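Alkyl hydroperoxide reductase AhpD (Deinococcus radiodurans R1, PDB 6K40) probably acts as an antioxidant enzyme with peroxiredoxin activity, an AhpD-like protein reducing hydroperoxides and so contributing to resistance against oxidative stress. Local coordinates at residues 55-58 against 59-62. Numbering follows the deposited sequence.
Sequences EQFL and AWWN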
ATOM      1  N   GLU A  55      -1.347 -31.331  -9.213  1.00 20.02           N
ATOM      2  CA  GLU A  55      -1.372 -31.944  -7.888  1.00 21.19           C
ATOM      3  C   GLU A  55      -0.680 -31.064  -6.858  1.00 19.65           C
ATOM      4  O   GLU A  55      -1.140 -30.956  -5.710  1.00 17.06           O
ATOM      5  CB  GLU A  55      -0.723 -33.326  -7.942  1.00 23.27           C
ATOM      6  CG  GLU A  55      -1.510 -34.332  -8.755  1.00 28.35           C
ATOM      7  CD  GLU A  55      -2.796 -34.754  -8.067  1.00 33.47           C
ATOM      8  OE1 GLU A  55      -2.861 -34.677  -6.820  1.00 35.08           O
ATOM      9  OE2 GLU A  55      -3.745 -35.156  -8.775  1.00 34.94           O
ATOM     10  N   GLN A  56       0.422 -30.421  -7.251  1.00 20.38           N
ATOM     11  CA  GLN A  56       1.086 -29.490  -6.349  1.00 21.16           C
ATOM     12  C   GLN A  56       0.156 -28.347  -5.975  1.00 19.98           C
ATOM     13  O   GLN A  56       0.072 -27.962  -4.803  1.00 19.86           O
ATOM     14  CB  GLN A  56       2.366 -28.954  -6.990  1.00 21.24           C
ATOM     15  CG  GLN A  56       3.485 -29.975  -7.082  1.00 22.78           C
ATOM     16  CD  GLN A  56       4.663 -29.468  -7.888  1.00 24.66           C
ATOM     17  OE1 GLN A  56       4.622 -28.372  -8.447  1.00 24.97           O
ATOM     18  NE2 GLN A  56       5.724 -30.266  -7.953  1.00 24.31           N
ATOM     19  N   PHE A  57      -0.570 -27.807  -6.958  1.00 18.70           N
ATOM     20  CA  PHE A  57      -1.511 -26.731  -6.668  1.00 19.80           C
ATOM     21  C   PHE A  57      -2.624 -27.198  -5.740  1.00 22.32           C
ATOM     22  O   PHE A  57      -3.034 -26.462  -4.838  1.00 22.69           O
ATOM     23  CB  PHE A  57      -2.111 -26.177  -7.958  1.00 20.35           C
ATOM     24  CG  PHE A  57      -3.261 -25.243  -7.723  1.00 20.14           C
ATOM     25  CD1 PHE A  57      -3.034 -23.929  -7.343  1.00 19.12           C
ATOM     26  CD2 PHE A  57      -4.569 -25.684  -7.854  1.00 19.42           C
ATOM     27  CE1 PHE A  57      -4.087 -23.071  -7.112  1.00 19.17           C
ATOM     28  CE2 PHE A  57      -5.628 -24.829  -7.626  1.00 18.76           C
ATOM     29  CZ  PHE A  57      -5.387 -23.521  -7.255  1.00 19.74           C
ATOM     30  N   LEU A  58      -3.136 -28.412  -5.949  1.00 22.43           N
ATOM     31  CA  LEU A  58      -4.245 -28.877  -5.122  1.00 20.12           C
ATOM     32  C   LEU A  58      -3.800 -29.105  -3.683  1.00 19.27           C
ATOM     33  O   LEU A  58      -4.528 -28.765  -2.741  1.00 20.59           O
ATOM     34  CB  LEU A  58      -4.856 -30.143  -5.721  1.00 20.01           C
ATOM     35  CG  LEU A  58      -5.693 -29.896  -6.978  1.00 21.22           C
ATOM     36  CD1 LEU A  58      -6.046 -31.207  -7.666  1.00 21.11           C
ATOM     37  CD2 LEU A  58      -6.950 -29.101  -6.649  1.00 22.20           C
ATOM     38  N   ALA A  59      -2.601 -29.658  -3.488  1.00 16.35           N
ATOM     39  CA  ALA A  59      -2.082 -29.797  -2.128  1.00 18.93           C
ATOM     40  C   ALA A  59      -1.834 -28.433  -1.488  1.00 22.76           C
ATOM     41  O   ALA A  59      -2.175 -28.213  -0.310  1.00 25.89           O
ATOM     42  CB  ALA A  59      -0.801 -30.629  -2.143  1.00 18.18           C
ATOM     43  N   TRP A  60      -1.243 -27.504  -2.249  1.00 22.42           N
ATOM     44  CA  TRP A  60      -1.038 -26.154  -1.742  1.00 21.01           C
ATOM     45  C   TRP A  60      -2.355 -25.524  -1.316  1.00 19.83           C
ATOM     46  O   TRP A  60      -2.431 -24.886  -0.263  1.00 19.73           O
ATOM     47  CB  TRP A  60      -0.356 -25.279  -2.796  1.00 21.10           C
ATOM     48  CG  TRP A  60      -0.390 -23.829  -2.421  1.00 21.78           C
ATOM     49  CD1 TRP A  60       0.511 -23.163  -1.644  1.00 22.38           C
ATOM     50  CD2 TRP A  60      -1.397 -22.873  -2.778  1.00 21.84           C
ATOM     51  NE1 TRP A  60       0.135 -21.849  -1.502  1.00 23.39           N
ATOM     52  CE2 TRP A  60      -1.035 -21.646  -2.186  1.00 22.82           C
ATOM     53  CE3 TRP A  60      -2.567 -22.934  -3.539  1.00 21.33           C
ATOM     54  CZ2 TRP A  60      -1.800 -20.492  -2.334  1.00 21.62           C
ATOM     55  CZ3 TRP A  60      -3.325 -21.790  -3.684  1.00 21.92           C
ATOM     56  CH2 TRP A  60      -2.939 -20.584  -3.087  1.00 22.19           C
ATOM     57  N   TRP A  61      -3.402 -25.684  -2.129  1.00 19.36           N
ATOM     58  CA  TRP A  61      -4.682 -25.071  -1.799  1.00 18.54           C
ATOM     59  C   TRP A  61      -5.304 -25.723  -0.578  1.00 19.08           C
ATOM     60  O   TRP A  61      -5.881 -25.034   0.264  1.00 18.35           O
ATOM     61  CB  TRP A  61      -5.645 -25.149  -2.980  1.00 18.52           C
ATOM     62  CG  TRP A  61      -7.029 -24.686  -2.621  1.00 19.77           C
ATOM     63  CD1 TRP A  61      -8.174 -25.431  -2.639  1.00 19.40           C
ATOM     64  CD2 TRP A  61      -7.411 -23.376  -2.178  1.00 20.09           C
ATOM     65  NE1 TRP A  61      -9.243 -24.665  -2.244  1.00 19.59           N
ATOM     66  CE2 TRP A  61      -8.802 -23.401  -1.953  1.00 19.55           C
ATOM     67  CE3 TRP A  61      -6.711 -22.185  -1.953  1.00 20.32           C
ATOM     68  CZ2 TRP A  61      -9.508 -22.280  -1.514  1.00 18.95           C
ATOM     69  CZ3 TRP A  61      -7.416 -21.073  -1.516  1.00 19.82           C
ATOM     70  CH2 TRP A  61      -8.798 -21.129  -1.302  1.00 18.07           C
ATOM     71  N   ASN A  62      -5.199 -27.048  -0.464  1.00 19.62           N
ATOM     72  CA  ASN A  62      -5.670 -27.724   0.739  1.00 19.22           C
ATOM     73  C   ASN A  62      -5.053 -27.095   1.987  1.00 21.08           C
ATOM     74  O   ASN A  62      -5.768 -26.643   2.897  1.00 23.12           O
ATOM     75  CB  ASN A  62      -5.338 -29.213   0.641  1.00 18.71           C
ATOM     76  CG  ASN A  62      -5.788 -29.996   1.846  1.00 20.23           C
ATOM     77  OD1 ASN A  62      -6.982 -30.205   2.059  1.00 22.07           O
ATOM     78  ND2 ASN A  62      -4.828 -30.452   2.641  1.00 20.60           N
TER
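Ala59 N donates to Glu55 O at 3.0 Å, and three more i-to-i+4 bonds follow it: Trp60 N to Gln56 O, Trp61 N to Phe57 O and Asn62 N to Leu58 O. Together they are a worked example of the alpha-helical repeat within helix 54-69. Three of the N-H groups point almost straight at their acceptors; the bond from Trp61 N to Phe57 O, although the shortest at 2.8 Å, is the most bent, at 154°. The longer polar side chains turn to partners beyond this run: Glu55 OE2 bonds to His26 NE2, which ties the helix to the loop before helix 27-40, and Gln56 OE1 bonds back to Asn53 ND2.

Within this run Phe57 and Trp60, about one turn apart, make the side-chain contact. Both side chains set CG anti to the backbone N (chi1 near 170° in both), and from positions three residues apart their rings lean off the same flank of the helix. Phe57 CE1 reaches Trp60 CZ3 at 3.7 Å, with Phe57 CD1 lying 4.0 Å from Trp60 CE3. The planes are inclined by 31°, an oblique meeting, neither a stack nor edge-to-face. The centroids of the Phe57 ring and the six-membered ring of Trp60 are 5.7 Å apart. Phe57 O lies in the plane of the indole at its edge, 3.8 Å from Trp60 CE3.

Beyond the pair, Phe57 is buried against Val29 and Leu32 of helix 27-40, whereas Trp60 packs on Met173, Met176 and Thr177 of helix 161-184. Trp61 meets Phe47 edge-to-face. Main-chain hydrogen bonding thus fixes the spacing of the aromatic residues, and dispersion and hydrophobic contacts let this one helix bridge helix 27-40, through Phe57 and Trp61, and helix 161-184, through Trp60.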